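Local coordinates for mucus binding protein (Lactobacillus reuteri, PDB 3I57) that probably mediates adhesion of the bacterium to mucus as a cell-wall-anchored surface protein, this piece being a type 2 repeat that also binds immunoglobulins, at residues Trp138-Ser150 / Ala161-Pro175. Residues are numbered along the deposited sequence; the frame is centred on the assembly and turned at random.
Sequences WNEASQSYKALTS and AVVKRSSNSDAEQGP
Tyr145 and Ser167 each set the first side-chain atom beyond CB beside the backbone N (chi1 -68° and -74°), and this brings the phenol and the hydroxyl together. Tyr145 OH and Ser167 OG lie 2.7 Å apart in a hydrogen bond, and the serine oxygen sits at the ring edge, in its plane. Pro175 comes from the opposite direction and puts CD 3.6 Å from Tyr145 CE2. Leu96 of strand 93-104 and Val118 of strand 112-127, both in the larger sheet, also touch the tyrosine.

The backbones run antiparallel as two short ladders whose register shifts by one residue. In the first, Gln143 and Ser167 form a hydrogen-bonded pair, and Tyr145 N reaches Arg165 O at 2.9 Å. In the second, Leu148 and Val163 pair through both N-H groups, with Leu148 N 3.0 Å from Val163 O. Between them, water 3 donates to both Tyr145 O and Arg165 O. Ala147 CB meets Val162 CG1 at 3.6 Å.

Beyond the Ser142-Asn168 pair, Ser169 N donates to Ala141 O, 2.9 Å away and above the carbonyl plane. Ser169 CB packs 3.5 Å from Trp138 CB. Water 1 links Ser169 OG to Trp138 O.

Strands 142-144 and 148-149 follow one another along one edge of the broken strand 162-168, as one interrupted antiparallel pair within the Muc B2-like domain. Seven direct backbone hydrogen bonds carry the pairing. The Tyr145-Ser167 bond pairs two polar groups on buried residues and, with Pro175, probably limits movement of the ring where it meets the larger sheet.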
loop_
_atom_site.group_PDB
_atom_site.type_symbol
_atom_site.label_atom_id
_atom_site.label_comp_id
_atom_site.label_asym_id
_atom_site.label_seq_id
_atom_site.Cartn_x
_atom_site.Cartn_y
_atom_site.Cartn_z
ATOM N N TRP A 138 10.156 3.342 4.930
ATOM C CA TRP A 138 9.937 3.881 6.279
ATOM C C TRP A 138 10.549 5.271 6.394
ATOM O O TRP A 138 11.699 5.511 5.952
ATOM C CB TRP A 138 10.529 2.938 7.334
ATOM C CG TRP A 138 9.811 1.594 7.407
ATOM C CD1 TRP A 138 10.294 0.371 6.993
ATOM C CD2 TRP A 138 8.478 1.357 7.882
ATOM N NE1 TRP A 138 9.355 -0.599 7.212
ATOM C CE2 TRP A 138 8.231 -0.026 7.756
ATOM C CE3 TRP A 138 7.467 2.182 8.402
ATOM C CZ2 TRP A 138 7.011 -0.607 8.138
ATOM C CZ3 TRP A 138 6.254 1.605 8.770
ATOM C CH2 TRP A 138 6.047 0.222 8.646
ATOM N N ASN A 139 9.783 6.204 6.934
ATOM C CA ASN A 139 10.203 7.602 6.972
ATOM C C ASN A 139 11.376 7.834 7.924
ATOM O O ASN A 139 12.192 8.739 7.706
ATOM C CB ASN A 139 9.055 8.504 7.405
ATOM C CG ASN A 139 7.957 8.603 6.369
ATOM O OD1 ASN A 139 6.756 8.550 6.699
ATOM N ND2 ASN A 139 8.348 8.728 5.113
ATOM N N GLU A 140 11.446 7.045 8.993
ATOM C CA GLU A 140 12.509 7.236 9.997
ATOM C C GLU A 140 13.520 6.091 9.879
ATOM O O GLU A 140 13.130 4.930 9.905
ATOM C CB GLU A 140 11.908 7.284 11.403
ATOM C CG GLU A 140 10.686 8.199 11.577
ATOM C CD GLU A 140 9.365 7.553 11.137
ATOM O OE1 GLU A 140 9.346 6.340 10.793
ATOM O OE2 GLU A 140 8.342 8.257 11.171
ATOM N N ALA A 141 14.817 6.393 9.747
ATOM C CA ALA A 141 15.785 5.313 9.515
ATOM C C ALA A 141 15.988 4.551 10.814
ATOM O O ALA A 141 16.279 3.347 10.812
ATOM C CB ALA A 141 17.127 5.851 8.991
ATOM N N SER A 142 15.818 5.260 11.919
ATOM C CA SER A 142 15.780 4.583 13.221
ATOM C C SER A 142 15.025 5.374 14.271
ATOM O O SER A 142 14.810 6.583 14.121
ATOM C CB SER A 142 17.190 4.240 13.695
ATOM O OG SER A 142 17.939 5.411 13.915
ATOM N N GLN A 143 14.597 4.697 15.330
ATOM C CA GLN A 143 13.937 5.372 16.440
ATOM C C GLN A 143 14.536 4.900 17.756
ATOM O O GLN A 143 14.837 3.712 17.918
ATOM C CB GLN A 143 12.429 5.083 16.446
ATOM C CG GLN A 143 11.641 5.687 15.267
ATOM C CD GLN A 143 11.443 7.204 15.438
ATOM O OE1 GLN A 143 12.314 8.010 15.072
ATOM N NE2 GLN A 143 10.314 7.594 16.009
ATOM N N SER A 144 14.682 5.824 18.706
ATOM C CA SER A 144 15.268 5.467 20.014
ATOM C C SER A 144 14.183 5.218 21.068
ATOM O O SER A 144 13.143 5.893 21.098
ATOM C CB SER A 144 16.279 6.534 20.460
ATOM O OG SER A 144 15.638 7.793 20.484
ATOM N N TYR A 145 14.420 4.213 21.910
ATOM C CA TYR A 145 13.496 3.856 22.973
ATOM C C TYR A 145 13.736 4.820 24.096
ATOM O O TYR A 145 14.828 5.364 24.193
ATOM C CB TYR A 145 13.768 2.412 23.456
ATOM C CG TYR A 145 13.412 1.407 22.377
ATOM C CD1 TYR A 145 12.104 0.977 22.223
ATOM C CD2 TYR A 145 14.375 0.929 21.490
ATOM C CE1 TYR A 145 11.753 0.075 21.232
ATOM C CE2 TYR A 145 14.030 -0.001 20.484
ATOM C CZ TYR A 145 12.710 -0.408 20.374
ATOM O OH TYR A 145 12.340 -1.310 19.389
ATOM N N LYS A 146 12.710 5.055 24.902
ATOM C CA LYS A 146 12.871 5.816 26.147
ATOM C C LYS A 146 13.943 5.104 26.987
ATOM O O LYS A 146 14.025 3.876 26.963
ATOM C CB LYS A 146 11.547 5.812 26.904
ATOM C CG LYS A 146 11.520 6.782 28.079
ATOM C CD LYS A 146 10.295 6.548 28.961
ATOM C CE LYS A 146 10.372 7.439 30.202
ATOM N NZ LYS A 146 10.769 8.840 29.847
ATOM N N ALA A 147 14.754 5.861 27.721
ATOM C CA ALA A 147 15.712 5.246 28.648
ATOM C C ALA A 147 15.033 4.449 29.746
ATOM O O ALA A 147 14.074 4.907 30.378
ATOM C CB ALA A 147 16.658 6.312 29.257
ATOM N N LEU A 148 15.541 3.245 29.987
ATOM C CA LEU A 148 14.993 2.397 31.043
ATOM C C LEU A 148 15.989 2.274 32.183
ATOM O O LEU A 148 17.103 1.819 31.996
ATOM C CB LEU A 148 14.668 1.011 30.487
ATOM C CG LEU A 148 13.679 1.016 29.326
ATOM C CD1 LEU A 148 13.320 -0.403 28.901
ATOM C CD2 LEU A 148 12.409 1.810 29.698
ATOM N N THR A 149 15.583 2.725 33.366
ATOM C CA THR A 149 16.481 2.711 34.505
ATOM C C THR A 149 16.337 1.384 35.213
ATOM O O THR A 149 15.231 0.975 35.585
ATOM C CB THR A 149 16.158 3.829 35.491
ATOM O OG1 THR A 149 16.233 5.093 34.811
ATOM C CG2 THR A 149 17.171 3.825 36.656
ATOM N N SER A 150 17.453 0.698 35.367
ATOM C CA SER A 150 17.433 -0.568 36.075
ATOM C C SER A 150 17.107 -0.292 37.552
ATOM O O SER A 150 17.592 0.690 38.136
ATOM C CB SER A 150 18.781 -1.283 35.927
ATOM O OG SER A 150 19.078 -1.517 34.544
ATOM N N ALA A 161 23.205 0.548 34.230
ATOM C CA ALA A 161 22.339 1.313 35.089
ATOM C C ALA A 161 21.123 1.876 34.367
ATOM O O ALA A 161 20.028 1.880 34.913
ATOM C CB ALA A 161 23.130 2.434 35.812
ATOM N N VAL A 162 21.334 2.339 33.136
ATOM C CA VAL A 162 20.273 2.910 32.329
ATOM C C VAL A 162 20.430 2.334 30.935
ATOM O O VAL A 162 21.496 2.449 30.330
ATOM C CB VAL A 162 20.345 4.459 32.300
ATOM C CG1 VAL A 162 19.404 5.026 31.284
ATOM C CG2 VAL A 162 19.974 5.016 33.679
ATOM N N VAL A 163 19.383 1.668 30.454
ATOM C CA VAL A 163 19.436 1.031 29.137
ATOM C C VAL A 163 18.822 1.943 28.082
ATOM O O VAL A 163 17.642 2.247 28.138
ATOM C CB VAL A 163 18.706 -0.321 29.176
ATOM C CG1 VAL A 163 18.637 -0.936 27.803
ATOM C CG2 VAL A 163 19.426 -1.244 30.152
ATOM N N LYS A 164 19.663 2.401 27.166
ATOM C CA LYS A 164 19.267 3.229 26.038
ATOM C C LYS A 164 19.613 2.495 24.761
ATOM O O LYS A 164 20.783 2.193 24.484
ATOM C CB LYS A 164 20.011 4.570 26.082
ATOM C CG LYS A 164 19.703 5.396 27.351
ATOM C CD LYS A 164 20.439 6.735 27.294
ATOM C CE LYS A 164 20.247 7.554 28.566
ATOM N NZ LYS A 164 21.492 7.649 29.388
ATOM N N ARG A 165 18.596 2.164 23.983
ATOM C CA ARG A 165 18.851 1.494 22.697
ATOM C C ARG A 165 17.932 2.082 21.639
ATOM O O ARG A 165 16.999 2.808 21.964
ATOM C CB ARG A 165 18.542 -0.008 22.802
ATOM C CG ARG A 165 19.360 -0.777 23.852
ATOM C CD ARG A 165 20.827 -0.951 23.415
ATOM N NE ARG A 165 21.484 -1.904 24.309
ATOM C CZ ARG A 165 21.975 -1.574 25.507
ATOM N NH1 ARG A 165 21.929 -0.317 25.921
ATOM N NH2 ARG A 165 22.516 -2.502 26.288
ATOM N N SER A 166 18.183 1.721 20.385
ATOM C CA SER A 166 17.398 2.192 19.249
ATOM C C SER A 166 17.104 1.007 18.359
ATOM O O SER A 166 17.788 -0.026 18.437
ATOM C CB SER A 166 18.204 3.204 18.440
ATOM O OG SER A 166 18.290 4.391 19.211
ATOM N N SER A 167 16.091 1.149 17.509
ATOM C CA SER A 167 15.855 0.154 16.459
ATOM C C SER A 167 15.913 0.820 15.082
ATOM O O SER A 167 15.504 1.973 14.912
ATOM C CB SER A 167 14.493 -0.533 16.603
ATOM O OG SER A 167 14.455 -1.477 17.673
ATOM N N ASN A 168 16.397 0.078 14.102
ATOM C CA ASN A 168 16.405 0.511 12.707
ATOM C C ASN A 168 15.058 0.182 12.085
ATOM O O ASN A 168 14.384 -0.707 12.554
ATOM C CB ASN A 168 17.527 -0.184 11.957
ATOM C CG ASN A 168 18.890 0.218 12.460
ATOM O OD1 ASN A 168 19.072 1.353 12.900
ATOM N ND2 ASN A 168 19.862 -0.710 12.413
ATOM N N SER A 169 14.674 0.894 11.023
ATOM C CA SER A 169 13.329 0.728 10.454
ATOM C C SER A 169 13.133 -0.618 9.743
ATOM O O SER A 169 11.979 -1.013 9.517
ATOM C CB SER A 169 13.010 1.879 9.497
ATOM O OG SER A 169 13.868 1.810 8.356
ATOM N N ASP A 170 14.234 -1.323 9.443
ATOM C CA ASP A 170 14.156 -2.673 8.866
ATOM C C ASP A 170 13.910 -3.774 9.894
ATOM O O ASP A 170 13.660 -4.925 9.523
ATOM C CB ASP A 170 15.357 -3.010 7.966
ATOM C CG ASP A 170 16.708 -2.944 8.695
ATOM O OD1 ASP A 170 16.795 -2.499 9.850
ATOM O OD2 ASP A 170 17.688 -3.366 8.088
ATOM N N ALA A 171 13.945 -3.440 11.182
ATOM C CA ALA A 171 13.770 -4.469 12.204
ATOM C C ALA A 171 12.324 -4.917 12.300
ATOM O O ALA A 171 11.408 -4.089 12.202
ATOM C CB ALA A 171 14.255 -3.994 13.597
ATOM N N GLU A 172 12.136 -6.215 12.468
ATOM C CA GLU A 172 10.789 -6.761 12.629
ATOM C C GLU A 172 10.430 -6.863 14.116
ATOM O O GLU A 172 9.259 -6.924 14.467
ATOM C CB GLU A 172 10.662 -8.103 11.938
ATOM C CG GLU A 172 9.210 -8.624 11.859
ATOM C CD GLU A 172 8.289 -7.721 11.023
ATOM O OE1 GLU A 172 8.792 -6.826 10.292
ATOM O OE2 GLU A 172 7.050 -7.939 11.086
ATOM N N GLN A 173 11.430 -6.898 14.994
ATOM C CA GLN A 173 11.126 -6.821 16.428
ATOM C C GLN A 173 12.168 -5.956 17.084
ATOM O O GLN A 173 13.278 -5.823 16.556
ATOM C CB GLN A 173 11.139 -8.206 17.063
ATOM C CG GLN A 173 12.506 -8.884 16.976
ATOM C CD GLN A 173 12.400 -10.394 17.147
ATOM O OE1 GLN A 173 11.787 -11.074 16.311
ATOM N NE2 GLN A 173 12.981 -10.924 18.236
ATOM N N GLY A 174 11.799 -5.356 18.212
ATOM C CA GLY A 174 12.742 -4.561 19.003
ATOM C C GLY A 174 13.700 -5.466 19.755
ATOM O O GLY A 174 13.588 -6.689 19.677
ATOM N N PRO A 175 14.672 -4.886 20.473
ATOM C CA PRO A 175 15.704 -5.729 21.094
ATOM C C PRO A 175 15.212 -6.341 22.382
ATOM O O PRO A 175 14.382 -5.744 23.064
ATOM C CB PRO A 175 16.811 -4.724 21.433
ATOM C CG PRO A 175 16.065 -3.440 21.710
ATOM C CD PRO A 175 14.923 -3.448 20.678
HETATM O O HOH W 1 13.976 4.008 6.621
HETATM O O HOH W 2 17.517 6.451 16.622
HETATM O O HOH W 3 17.710 5.276 23.810
HETATM O O HOH W 4 15.907 2.190 26.000
HETATM O O HOH W 5 19.893 1.591 37.840
#